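Local coordinates for tudor domain-containing protein 1 (Homo sapiens, PDB 5M9N) that probably acts in spermatogenesis to repress transposable elements through the piRNA pathway, its extended Tudor domain binding a peptide that carries symmetrically dimethylated arginine, at residues I165-K170 against S205-D210; G86-A91 against G116-G121; K170-K175 against V191-K196; A62-S67 against P136-L141. All coordinates share one frame; numbering follows the deposited sequence.

Contact 1. Residues I165-K170 against S205-D210; sequences ICLMKK and SKVLLD
Met168 and Leu208 bring the two helical backbones closest, their CA atoms 7.6 Å apart. The short axes run roughly antiparallel at 143° and come no closer than 10.6 Å, so the backbones never touch and side chains bridge the gap. Both helices belong to the staphylococcal-nuclease-like part of the extended Tudor domain, where they lie against its curled mixed sheet. Leucine suits this place because its forked end puts a methyl into the gap between helices too far apart for backbone contact. Leu167 and Leu208 slide past one another in opposite directions and meet methyl to methyl, CD2 to CD2 at 3.7 Å. Leu167 sends CG away from its own backbone N (chi1 176°), straight into the gap, and the same CD2 also grazes Val207 CG1 at 4.3 Å. Beta-branched Val207 fills the flank with a short, stiff side chain. Met168 turns its long thioether the other way, towards Ile44 and Pro47, and so ties this helix to the sheet. Leu208 does likewise for its own helix by resting on Leu150 and Ala214, while Leu167 also touches Ala211 and Phe213. No hydrogen bond crosses the contact. Ser205 OG bonds to Ala151 O, whereas Lys206 and Asp210 pair within their own helix: one turn apart, Lys206 NZ bonds to Asp210 OD2 at 3.0 Å, on the syn lone pair of that oxygen.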
loop_
_atom_site.group_PDB
_atom_site.type_symbol
_atom_site.label_atom_id
_atom_site.label_comp_id
_atom_site.label_asym_id
_atom_site.label_seq_id
_atom_site.Cartn_x
_atom_site.Cartn_y
_atom_site.Cartn_z
ATOM N N ILE A 165 4.245 12.417 12.897
ATOM C CA ILE A 165 4.110 11.894 11.541
ATOM C C ILE A 165 5.077 12.560 10.527
ATOM O O ILE A 165 5.671 11.883 9.690
ATOM C CB ILE A 165 2.641 12.027 11.124
ATOM C CG1 ILE A 165 1.771 11.082 11.985
ATOM C CG2 ILE A 165 2.455 11.730 9.648
ATOM C CD1 ILE A 165 0.334 11.580 12.133
ATOM N N CYS A 166 5.193 13.876 10.626
ATOM C CA CYS A 166 6.161 14.663 9.870
ATOM C C CYS A 166 7.580 14.152 10.067
ATOM O O CYS A 166 8.301 13.918 9.125
ATOM C CB CYS A 166 6.087 16.112 10.319
ATOM S SG CYS A 166 7.071 17.218 9.317
ATOM N N LEU A 167 7.955 13.984 11.327
ATOM C CA LEU A 167 9.239 13.475 11.687
ATOM C C LEU A 167 9.487 12.086 11.135
ATOM O O LEU A 167 10.557 11.832 10.603
ATOM C CB LEU A 167 9.390 13.440 13.202
ATOM C CG LEU A 167 10.711 12.824 13.688
ATOM C CD1 LEU A 167 11.931 13.622 13.201
ATOM C CD2 LEU A 167 10.724 12.701 15.187
ATOM N N MET A 168 8.528 11.176 11.292
ATOM C CA MET A 168 8.631 9.854 10.682
ATOM C C MET A 168 8.863 9.934 9.167
ATOM O O MET A 168 9.710 9.200 8.637
ATOM C CB MET A 168 7.385 8.993 10.964
ATOM C CG MET A 168 7.497 7.597 10.381
ATOM S SD MET A 168 6.086 6.517 10.767
ATOM C CE MET A 168 6.442 5.117 9.705
ATOM N N LYS A 169 8.089 10.782 8.487
ATOM C CA LYS A 169 8.200 10.991 7.051
ATOM C C LYS A 169 9.618 11.442 6.667
ATOM O O LYS A 169 10.152 10.992 5.649
ATOM C CB LYS A 169 7.193 12.043 6.553
ATOM C CG LYS A 169 5.756 11.581 6.522
ATOM C CD LYS A 169 4.856 12.807 6.531
ATOM C CE LYS A 169 3.391 12.465 6.346
ATOM N NZ LYS A 169 3.186 11.766 5.061
ATOM N N LYS A 170 10.184 12.315 7.499
ATOM C CA LYS A 170 11.533 12.885 7.323
ATOM C C LYS A 170 12.598 11.803 7.510
ATOM O O LYS A 170 13.565 11.756 6.773
ATOM C CB LYS A 170 11.709 14.019 8.351
ATOM C CG LYS A 170 12.996 14.850 8.326
ATOM C CD LYS A 170 12.876 16.009 9.336
ATOM C CE LYS A 170 13.845 17.186 9.094
ATOM N NZ LYS A 170 15.223 16.999 9.626
ATOM N N SER A 205 11.622 3.773 15.459
ATOM C CA SER A 205 11.030 3.681 16.807
ATOM C C SER A 205 11.839 4.494 17.836
ATOM O O SER A 205 11.280 5.311 18.531
ATOM C CB SER A 205 10.943 2.208 17.264
ATOM O OG SER A 205 10.011 1.435 16.489
ATOM N N LYS A 206 13.146 4.272 17.891
ATOM C CA LYS A 206 14.050 4.915 18.912
ATOM C C LYS A 206 14.055 6.444 18.794
ATOM O O LYS A 206 13.950 7.139 19.794
ATOM C CB LYS A 206 15.506 4.353 18.845
ATOM C CG LYS A 206 16.506 4.932 19.885
ATOM C CD LYS A 206 15.949 4.992 21.317
ATOM C CE LYS A 206 17.011 5.044 22.430
ATOM N NZ LYS A 206 18.213 5.867 22.094
ATOM N N VAL A 207 14.107 6.954 17.570
ATOM C CA VAL A 207 14.111 8.400 17.359
ATOM C C VAL A 207 12.795 9.037 17.849
ATOM O O VAL A 207 12.809 10.092 18.474
ATOM C CB VAL A 207 14.324 8.772 15.879
ATOM C CG1 VAL A 207 14.204 10.284 15.687
ATOM C CG2 VAL A 207 15.671 8.287 15.364
ATOM N N LEU A 208 11.661 8.397 17.558
ATOM C CA LEU A 208 10.365 8.884 18.039
ATOM C C LEU A 208 10.227 8.869 19.585
ATOM O O LEU A 208 9.625 9.789 20.166
ATOM C CB LEU A 208 9.212 8.091 17.395
ATOM C CG LEU A 208 8.997 8.263 15.890
ATOM C CD1 LEU A 208 7.932 7.290 15.400
ATOM C CD2 LEU A 208 8.579 9.694 15.539
ATOM N N LEU A 209 10.733 7.814 20.223
ATOM C CA LEU A 209 10.883 7.748 21.675
ATOM C C LEU A 209 11.812 8.852 22.200
ATOM O O LEU A 209 11.453 9.557 23.137
ATOM C CB LEU A 209 11.419 6.378 22.101
ATOM C CG LEU A 209 10.437 5.215 21.887
ATOM C CD1 LEU A 209 11.121 3.881 21.630
ATOM C CD2 LEU A 209 9.495 5.098 23.068
ATOM N N ASP A 210 12.979 9.029 21.571
ATOM C CA ASP A 210 13.923 10.071 22.006
ATOM C C ASP A 210 13.370 11.479 21.845
ATOM O O ASP A 210 13.652 12.343 22.667
ATOM C CB ASP A 210 15.268 9.944 21.280
ATOM C CG ASP A 210 16.048 8.713 21.699
ATOM O OD1 ASP A 210 15.659 8.009 22.649
ATOM O OD2 ASP A 210 17.086 8.432 21.079
#

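Contact 2. Residues G86-A91 against G116-G121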
loop_
_atom_site.group_PDB
_atom_site.type_symbol
_atom_site.label_atom_id
_atom_site.label_comp_id
_atom_site.label_asym_id
_atom_site.label_seq_id
_atom_site.Cartn_x
_atom_site.Cartn_y
_atom_site.Cartn_z
ATOM N N GLY A 86 -15.412 -4.397 -1.658
ATOM C CA GLY A 86 -14.389 -5.414 -1.531
ATOM C C GLY A 86 -13.873 -6.090 -2.784
ATOM O O GLY A 86 -13.044 -6.964 -2.692
ATOM N N ASP A 87 -14.361 -5.736 -3.955
ATOM C CA ASP A 87 -13.879 -6.341 -5.158
ATOM C C ASP A 87 -12.508 -5.693 -5.416
ATOM O O ASP A 87 -12.263 -4.560 -5.000
ATOM C CB ASP A 87 -14.757 -6.023 -6.368
ATOM C CG ASP A 87 -15.988 -6.897 -6.444
ATOM O OD1 ASP A 87 -16.156 -7.783 -5.591
ATOM O OD2 ASP A 87 -16.718 -6.664 -7.414
ATOM N N ILE A 88 -11.653 -6.431 -6.110
ATOM C CA ILE A 88 -10.474 -5.808 -6.755
ATOM C C ILE A 88 -10.887 -5.448 -8.167
ATOM O O ILE A 88 -11.610 -6.199 -8.805
ATOM C CB ILE A 88 -9.275 -6.757 -6.757
ATOM C CG1 ILE A 88 -8.923 -7.176 -5.328
ATOM C CG2 ILE A 88 -8.034 -6.065 -7.334
ATOM C CD1 ILE A 88 -8.450 -6.043 -4.432
ATOM N N CYS A 89 -10.481 -4.299 -8.645
ATOM C CA CYS A 89 -10.706 -3.923 -10.045
ATOM C C CYS A 89 -9.498 -3.097 -10.510
ATOM O O CYS A 89 -8.484 -3.083 -9.811
ATOM C CB CYS A 89 -12.013 -3.154 -10.167
ATOM S SG CYS A 89 -12.064 -1.585 -9.324
ATOM N N CYS A 90 -9.582 -2.478 -11.681
ATOM C CA CYS A 90 -8.612 -1.480 -12.172
ATOM C C CYS A 90 -9.208 -0.098 -11.956
ATOM O O CYS A 90 -10.429 0.098 -12.111
ATOM C CB CYS A 90 -8.265 -1.713 -13.638
ATOM S SG CYS A 90 -7.838 -3.404 -14.064
ATOM N N ALA A 91 -8.370 0.814 -11.478
ATOM C CA ALA A 91 -8.682 2.200 -11.250
ATOM C C ALA A 91 -7.622 3.079 -11.922
ATOM O O ALA A 91 -6.402 2.789 -11.804
ATOM C CB ALA A 91 -8.692 2.462 -9.782
ATOM N N GLY A 116 -8.800 1.934 -2.649
ATOM C CA GLY A 116 -7.408 1.818 -2.132
ATOM C C GLY A 116 -6.492 1.174 -3.146
ATOM O O GLY A 116 -6.843 0.136 -3.740
ATOM N N TYR A 117 -5.355 1.811 -3.415
ATOM C CA TYR A 117 -4.410 1.273 -4.399
ATOM C C TYR A 117 -3.598 0.204 -3.743
ATOM O O TYR A 117 -2.742 0.491 -2.868
ATOM C CB TYR A 117 -3.542 2.368 -4.974
ATOM C CG TYR A 117 -4.336 3.327 -5.836
ATOM C CD1 TYR A 117 -4.773 2.958 -7.090
ATOM C CD2 TYR A 117 -4.744 4.567 -5.348
ATOM C CE1 TYR A 117 -5.510 3.816 -7.872
ATOM C CE2 TYR A 117 -5.483 5.416 -6.123
ATOM C CZ TYR A 117 -5.909 5.029 -7.385
ATOM O OH TYR A 117 -6.632 5.918 -8.179
ATOM N N VAL A 118 -3.882 -1.038 -4.103
ATOM C CA VAL A 118 -3.393 -2.154 -3.296
ATOM C C VAL A 118 -1.860 -2.412 -3.445
ATOM O O VAL A 118 -1.232 -3.141 -2.687
ATOM C CB VAL A 118 -4.101 -3.452 -3.622
ATOM C CG1 VAL A 118 -5.533 -3.380 -3.164
ATOM C CG2 VAL A 118 -3.977 -3.840 -5.093
ATOM N N ASP A 119 -1.295 -1.816 -4.421
ATOM C CA ASP A 119 0.185 -1.958 -4.624
ATOM C C ASP A 119 0.989 -0.800 -4.104
ATOM O O ASP A 119 2.287 -0.848 -4.138
ATOM C CB ASP A 119 0.393 -2.160 -6.097
ATOM C CG ASP A 119 -0.100 -3.479 -6.559
ATOM O OD1 ASP A 119 0.185 -4.536 -5.890
ATOM O OD2 ASP A 119 -0.704 -3.454 -7.643
ATOM N N TYR A 120 0.299 0.221 -3.573
ATOM C CA TYR A 120 0.936 1.483 -3.204
ATOM C C TYR A 120 0.524 1.963 -1.854
ATOM O O TYR A 120 1.347 2.560 -1.155
ATOM C CB TYR A 120 0.738 2.617 -4.262
ATOM C CG TYR A 120 1.447 2.338 -5.516
ATOM C CD1 TYR A 120 0.884 1.498 -6.468
ATOM C CD2 TYR A 120 2.722 2.865 -5.759
ATOM C CE1 TYR A 120 1.533 1.162 -7.602
ATOM C CE2 TYR A 120 3.426 2.518 -6.914
ATOM C CZ TYR A 120 2.814 1.683 -7.832
ATOM O OH TYR A 120 3.404 1.252 -8.978
ATOM N N GLY A 121 -0.750 1.808 -1.484
ATOM C CA GLY A 121 -1.211 2.164 -0.192
ATOM C C GLY A 121 -1.991 3.435 -0.034
ATOM O O GLY A 121 -2.609 3.673 1.044
#
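Ile88 and Val118 meet through single methyl groups, CD1 of the isoleucine lying 4.1 Å from CG1 of the valine as the two side chains cross obliquely. Further along, Ala91 CB approaches the Tyr117 ring at CE1, 4.0 Å away. Both touches belong to the Tudor barrel, an SH3-like curled antiparallel sheet. The Ala91-Tyr117 touch joins strands 88-92 and 112-117, which are not neighbours but are separated by strand 99-109, and the curl lets them face each other; the Ile88-Val118 touch reaches the turn that follows 112-117. Alanine suits a spot where a tyrosine ring comes close, and the longer isoleucine reaches over a wider gap, its CG1 pointing away from the carbonyl carbon (chi1 -58°). One shell out, Ile88 rests on Pro26 and Leu139, and Val118 on Arg101. The Tyr117 ring is fixed by a T-shaped stack with Phe93 and by a hydrogen bond of its hydroxyl with Glu124, and it packs on the modified side chain of the bound peptide. Tyr120, whose ring meets that of Tyr100, also packs on a modified side chain there, consistent with the aromatic cage by which Tudor domains hold dimethylarginine. Asp119 is tied to Arg101 by a salt bridge. Gly121 has a positive phi (103°), at which a CB would jam against Tyr120 O. The bend itself is gripped at Tyr117 O, which accepts Gly121 N at 2.8 Å and Tyr120 N at 3.1 Å.

Contact 3. Residues K170-K175 against V191-K196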
loop_
_atom_site.group_PDB
_atom_site.type_symbol
_atom_site.label_atom_id
_atom_site.label_comp_id
_atom_site.label_asym_id
_atom_site.label_seq_id
_atom_site.Cartn_x
_atom_site.Cartn_y
_atom_site.Cartn_z
ATOM N N LYS A 170 10.184 12.315 7.499
ATOM C CA LYS A 170 11.533 12.885 7.323
ATOM C C LYS A 170 12.598 11.803 7.510
ATOM O O LYS A 170 13.565 11.756 6.773
ATOM C CB LYS A 170 11.709 14.019 8.351
ATOM C CG LYS A 170 12.996 14.850 8.326
ATOM C CD LYS A 170 12.876 16.009 9.336
ATOM C CE LYS A 170 13.845 17.186 9.094
ATOM N NZ LYS A 170 15.223 16.999 9.626
ATOM N N LEU A 171 12.427 10.903 8.475
ATOM C CA LEU A 171 13.406 9.829 8.660
ATOM C C LEU A 171 13.457 8.803 7.513
ATOM O O LEU A 171 14.451 8.146 7.349
ATOM C CB LEU A 171 13.192 9.116 9.995
ATOM C CG LEU A 171 13.265 9.977 11.249
ATOM C CD1 LEU A 171 12.417 9.393 12.373
ATOM C CD2 LEU A 171 14.703 10.215 11.706
ATOM N N VAL A 172 12.378 8.626 6.764
ATOM C CA VAL A 172 12.286 7.555 5.762
ATOM C C VAL A 172 12.130 8.015 4.326
ATOM O O VAL A 172 12.157 7.180 3.419
ATOM C CB VAL A 172 11.122 6.547 6.071
ATOM C CG1 VAL A 172 11.304 5.952 7.465
ATOM C CG2 VAL A 172 9.754 7.201 5.929
ATOM N N GLN A 173 11.968 9.314 4.108
ATOM C CA GLN A 173 11.748 9.858 2.753
ATOM C C GLN A 173 12.919 9.605 1.817
ATOM O O GLN A 173 14.055 9.705 2.254
ATOM C CB GLN A 173 11.535 11.360 2.792
ATOM C CG GLN A 173 10.084 11.718 2.588
ATOM C CD GLN A 173 9.863 13.206 2.675
ATOM O OE1 GLN A 173 10.731 13.985 2.260
ATOM N NE2 GLN A 173 8.689 13.619 3.195
ATOM N N ASN A 174 12.612 9.297 0.548
ATOM C CA ASN A 174 13.588 8.956 -0.504
ATOM C C ASN A 174 14.726 8.096 -0.031
ATOM O O ASN A 174 15.873 8.299 -0.445
ATOM C CB ASN A 174 14.161 10.216 -1.139
ATOM C CG ASN A 174 13.096 11.217 -1.474
ATOM O OD1 ASN A 174 11.984 10.846 -1.875
ATOM N ND2 ASN A 174 13.409 12.497 -1.294
ATOM N N LYS A 175 14.419 7.144 0.848
ATOM C CA LYS A 175 15.446 6.311 1.449
ATOM C C LYS A 175 15.097 4.843 1.337
ATOM O O LYS A 175 13.907 4.442 1.346
ATOM C CB LYS A 175 15.636 6.649 2.920
ATOM C CG LYS A 175 16.621 7.746 3.222
ATOM C CD LYS A 175 16.695 7.927 4.725
ATOM C CE LYS A 175 17.953 8.668 5.109
ATOM N NZ LYS A 175 17.954 9.056 6.537
ATOM N N VAL A 191 6.561 -4.156 12.541
ATOM C CA VAL A 191 7.934 -4.094 11.962
ATOM C C VAL A 191 8.816 -3.113 12.706
ATOM O O VAL A 191 8.323 -2.205 13.392
ATOM C CB VAL A 191 7.919 -3.656 10.460
ATOM C CG1 VAL A 191 7.252 -4.684 9.555
ATOM C CG2 VAL A 191 7.343 -2.273 10.294
ATOM N N GLU A 192 10.131 -3.306 12.585
ATOM C CA GLU A 192 11.091 -2.261 12.904
ATOM C C GLU A 192 11.534 -1.676 11.598
ATOM O O GLU A 192 11.631 -2.399 10.608
ATOM C CB GLU A 192 12.321 -2.830 13.608
ATOM C CG GLU A 192 12.179 -3.003 15.097
ATOM C CD GLU A 192 13.286 -3.851 15.669
ATOM O OE1 GLU A 192 14.266 -4.113 14.959
ATOM O OE2 GLU A 192 13.177 -4.274 16.831
ATOM N N LEU A 193 11.791 -0.376 11.588
ATOM C CA LEU A 193 12.319 0.325 10.427
ATOM C C LEU A 193 13.715 0.818 10.783
ATOM O O LEU A 193 13.854 1.601 11.709
ATOM C CB LEU A 193 11.477 1.529 10.095
ATOM C CG LEU A 193 10.015 1.299 9.664
ATOM C CD1 LEU A 193 9.416 2.636 9.296
ATOM C CD2 LEU A 193 9.948 0.312 8.522
ATOM N N ILE A 194 14.719 0.394 10.013
ATOM C CA ILE A 194 16.118 0.643 10.377
ATOM C C ILE A 194 16.834 1.209 9.170
ATOM O O ILE A 194 16.881 0.586 8.122
ATOM C CB ILE A 194 16.811 -0.651 10.841
ATOM C CG1 ILE A 194 16.060 -1.260 12.039
ATOM C CG2 ILE A 194 18.255 -0.388 11.270
ATOM C CD1 ILE A 194 16.279 -2.748 12.196
ATOM N N ASP A 195 17.365 2.412 9.320
ATOM C CA ASP A 195 18.101 3.025 8.265
ATOM C C ASP A 195 19.580 2.657 8.536
ATOM O O ASP A 195 20.165 3.082 9.521
ATOM C CB ASP A 195 17.880 4.523 8.232
ATOM C CG ASP A 195 18.703 5.226 7.125
ATOM O OD1 ASP A 195 19.330 4.533 6.249
ATOM O OD2 ASP A 195 18.748 6.474 7.168
ATOM N N LYS A 196 20.106 1.812 7.672
ATOM C CA LYS A 196 21.481 1.330 7.763
ATOM C C LYS A 196 22.498 2.198 6.990
ATOM O O LYS A 196 23.678 1.805 6.833
ATOM C CB LYS A 196 21.507 -0.114 7.299
ATOM C CG LYS A 196 20.753 -1.025 8.251
ATOM C CD LYS A 196 20.922 -2.479 7.863
ATOM C CE LYS A 196 20.492 -3.379 9.000
ATOM N NZ LYS A 196 20.325 -4.785 8.530
#
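The carboxylate of Asp195 is the flat group of this contact, and its two oxygens have different tasks. OD2 takes a salt bridge from Lys175 NZ at 2.8 Å, the ammonium meeting it nearly in line with the C-O bond. OD1 accepts the backbone N of Ser197, two residues on, which makes an Asx turn and fixes the rotation of the carboxylate. With CG trans to the main-chain N (chi1 178°), Asp195 extends out from the strand towards the lysine. Lys175 is extended beyond CG and crosses the aspartate at about a right angle, so its CE also comes within 3.1 Å of Asp195 OD2. A long lysine suits this reach, since it springs from the loop after helix 162-172, whereas the short aspartate sits on strand 189-195 of the nuclease-like sheet. In the same contact, the helix end and the strand meet through Val172 CG1 and Leu193 CD1, 4.2 Å apart. Both are apolar and branched, suited to a core, and Val41 and Val204 touch each of them. After Val172 the chain leaves the helix and turns, which brings Lys175 round to the strand. Glu198 brings a second carboxylate close to Asp195 OD2 and forms only a weak, long ion pair with Lys175. The lysine probably offsets the repulsion between Asp195 and Glu198, and the closeness of those two acids could raise the pKa of one of them.

Contact 4. Residues A62-S67 against P136-L141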
loop_
_atom_site.group_PDB
_atom_site.type_symbol
_atom_site.label_atom_id
_atom_site.label_comp_id
_atom_site.label_asym_id
_atom_site.label_seq_id
_atom_site.Cartn_x
_atom_site.Cartn_y
_atom_site.Cartn_z
ATOM N N ALA A 62 6.394 -2.183 -12.620
ATOM C CA ALA A 62 6.338 -1.423 -13.850
ATOM C C ALA A 62 5.800 -2.318 -14.933
ATOM O O ALA A 62 5.122 -1.859 -15.814
ATOM C CB ALA A 62 7.721 -0.888 -14.246
ATOM N N GLU A 63 6.125 -3.595 -14.846
ATOM C CA GLU A 63 5.624 -4.624 -15.760
ATOM C C GLU A 63 4.096 -4.806 -15.632
ATOM O O GLU A 63 3.366 -4.865 -16.630
ATOM C CB GLU A 63 6.367 -5.936 -15.481
ATOM C CG GLU A 63 5.645 -7.226 -15.852
ATOM C CD GLU A 63 6.585 -8.389 -16.132
ATOM O OE1 GLU A 63 7.807 -8.327 -15.787
ATOM O OE2 GLU A 63 6.087 -9.377 -16.731
ATOM N N LEU A 64 3.635 -4.866 -14.393
ATOM C CA LEU A 64 2.182 -4.977 -14.118
ATOM C C LEU A 64 1.450 -3.802 -14.699
ATOM O O LEU A 64 0.457 -3.948 -15.389
ATOM C CB LEU A 64 1.953 -5.046 -12.616
ATOM C CG LEU A 64 0.513 -5.073 -12.124
ATOM C CD1 LEU A 64 -0.245 -6.243 -12.724
ATOM C CD2 LEU A 64 0.526 -5.158 -10.617
ATOM N N GLN A 65 1.934 -2.623 -14.384
ATOM C CA GLN A 65 1.389 -1.381 -14.892
ATOM C C GLN A 65 1.350 -1.314 -16.415
ATOM O O GLN A 65 0.403 -0.790 -16.970
ATOM C CB GLN A 65 2.186 -0.194 -14.348
ATOM C CG GLN A 65 2.191 -0.111 -12.804
ATOM C CD GLN A 65 0.799 0.157 -12.269
ATOM O OE1 GLN A 65 0.202 1.153 -12.666
ATOM N NE2 GLN A 65 0.263 -0.734 -11.410
ATOM N N ALA A 66 2.362 -1.864 -17.098
ATOM C CA ALA A 66 2.297 -1.948 -18.561
ATOM C C ALA A 66 1.184 -2.897 -19.004
ATOM O O ALA A 66 0.457 -2.601 -19.958
ATOM C CB ALA A 66 3.638 -2.414 -19.122
ATOM N N SER A 67 1.065 -4.040 -18.328
ATOM C CA SER A 67 0.023 -4.994 -18.678
ATOM C C SER A 67 -1.360 -4.434 -18.427
ATOM O O SER A 67 -2.307 -4.668 -19.199
ATOM C CB SER A 67 0.170 -6.254 -17.875
ATOM O OG SER A 67 1.397 -6.834 -18.124
ATOM N N PRO A 136 -8.321 -12.545 -13.743
ATOM C CA PRO A 136 -7.438 -13.240 -12.800
ATOM C C PRO A 136 -5.967 -13.268 -13.238
ATOM O O PRO A 136 -5.103 -13.324 -12.375
ATOM C CB PRO A 136 -8.013 -14.669 -12.744
ATOM C CG PRO A 136 -9.364 -14.566 -13.349
ATOM C CD PRO A 136 -9.222 -13.509 -14.387
ATOM N N LYS A 137 -5.676 -13.195 -14.536
ATOM C CA LYS A 137 -4.270 -13.070 -14.962
ATOM C C LYS A 137 -3.594 -11.876 -14.292
ATOM O O LYS A 137 -2.455 -11.972 -13.916
ATOM C CB LYS A 137 -4.140 -12.946 -16.478
ATOM C CG LYS A 137 -2.702 -12.865 -17.028
ATOM C CD LYS A 137 -2.115 -14.237 -17.385
ATOM C CE LYS A 137 -0.578 -14.229 -17.552
ATOM N NZ LYS A 137 -0.016 -15.521 -18.071
ATOM N N LEU A 138 -4.302 -10.764 -14.111
ATOM C CA LEU A 138 -3.657 -9.562 -13.582
ATOM C C LEU A 138 -3.509 -9.562 -12.057
ATOM O O LEU A 138 -2.962 -8.603 -11.517
ATOM C CB LEU A 138 -4.380 -8.310 -14.065
ATOM C CG LEU A 138 -4.215 -8.036 -15.559
ATOM C CD1 LEU A 138 -5.239 -7.053 -16.086
ATOM C CD2 LEU A 138 -2.797 -7.529 -15.819
ATOM N N LEU A 139 -4.023 -10.606 -11.391
ATOM C CA LEU A 139 -3.832 -10.853 -9.955
ATOM C C LEU A 139 -2.746 -11.873 -9.624
ATOM O O LEU A 139 -2.641 -12.309 -8.486
ATOM C CB LEU A 139 -5.169 -11.308 -9.303
ATOM C CG LEU A 139 -6.326 -10.334 -9.389
ATOM C CD1 LEU A 139 -7.581 -10.921 -8.744
ATOM C CD2 LEU A 139 -5.935 -9.065 -8.675
ATOM N N GLU A 140 -1.915 -12.234 -10.592
ATOM C CA GLU A 140 -0.847 -13.182 -10.339
ATOM C C GLU A 140 0.284 -12.577 -9.494
ATOM O O GLU A 140 0.800 -13.274 -8.641
ATOM C CB GLU A 140 -0.326 -13.778 -11.646
ATOM C CG GLU A 140 -1.348 -14.705 -12.270
ATOM C CD GLU A 140 -0.871 -15.367 -13.539
ATOM O OE1 GLU A 140 0.103 -14.866 -14.144
ATOM O OE2 GLU A 140 -1.493 -16.367 -13.949
ATOM N N LEU A 141 0.631 -11.301 -9.705
ATOM C CA LEU A 141 1.526 -10.588 -8.799
ATOM C C LEU A 141 0.862 -10.405 -7.425
ATOM O O LEU A 141 -0.269 -9.971 -7.381
ATOM C CB LEU A 141 1.894 -9.205 -9.366
ATOM C CG LEU A 141 3.061 -8.506 -8.615
ATOM C CD1 LEU A 141 4.316 -9.314 -8.852
ATOM C CD2 LEU A 141 3.300 -7.073 -9.051
#
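Leu64 is the first residue of 62-67 to reach across, and it divides its two methyls between two partners. CD1 lies 3.8 Å from Leu138 O, with Leu138 CD2 a little farther off. CD2 meets Leu141 CD2 at 3.7 Å, the two leucine side chains running at a slant to each other. A chi1 of 176° swings the fork of Leu64 off the helix, which carries both branches to the loop. One turn later Ser67 joins in through carbon rather than oxygen: its CB touches Leu138 CD2 at 3.8 Å. The hydroxyl turns back into the helix, where Ser67 OG donates to Glu63 O at 3.2 Å, tilted 34° from the carbonyl plane. That carbonyl also takes Ser67 N, from the opposite face of its plane. A small serine thus lets the 3-10 segment 136-138 come near and gives its hydroxyl a partner in its own helix. This is how helix 58-73 packs on the segment that leads out of the Tudor barrel. Leu138 O and Leu141 O both bind Arg101 NH1. Leu64 packs on the same arginine and lies by Leu138 O, and its apolar bulk probably shields that bond from water and strengthens it.

The four contacts form two pairs, one in each half of the extended Tudor domain. Contacts 2 and 4 both belong to the Tudor half, with centres 12 Å apart; they touch where Asp119 meets Leu64 and where Ile88 meets Leu139, and contact 2 is nested within the loop that contact 4 closes. Contacts 1 and 3 follow later in the chain, share helix 162-172 and Lys170, and have centres 10 Å apart in the nuclease-like half, contact 3 nested inside contact 1. Contacts 1 and 4 lie farthest apart, 35 Å between centres, on opposite sides of the chain's centre. Peptide recognition involves contact 2, while contacts 1 and 3 build the companion half.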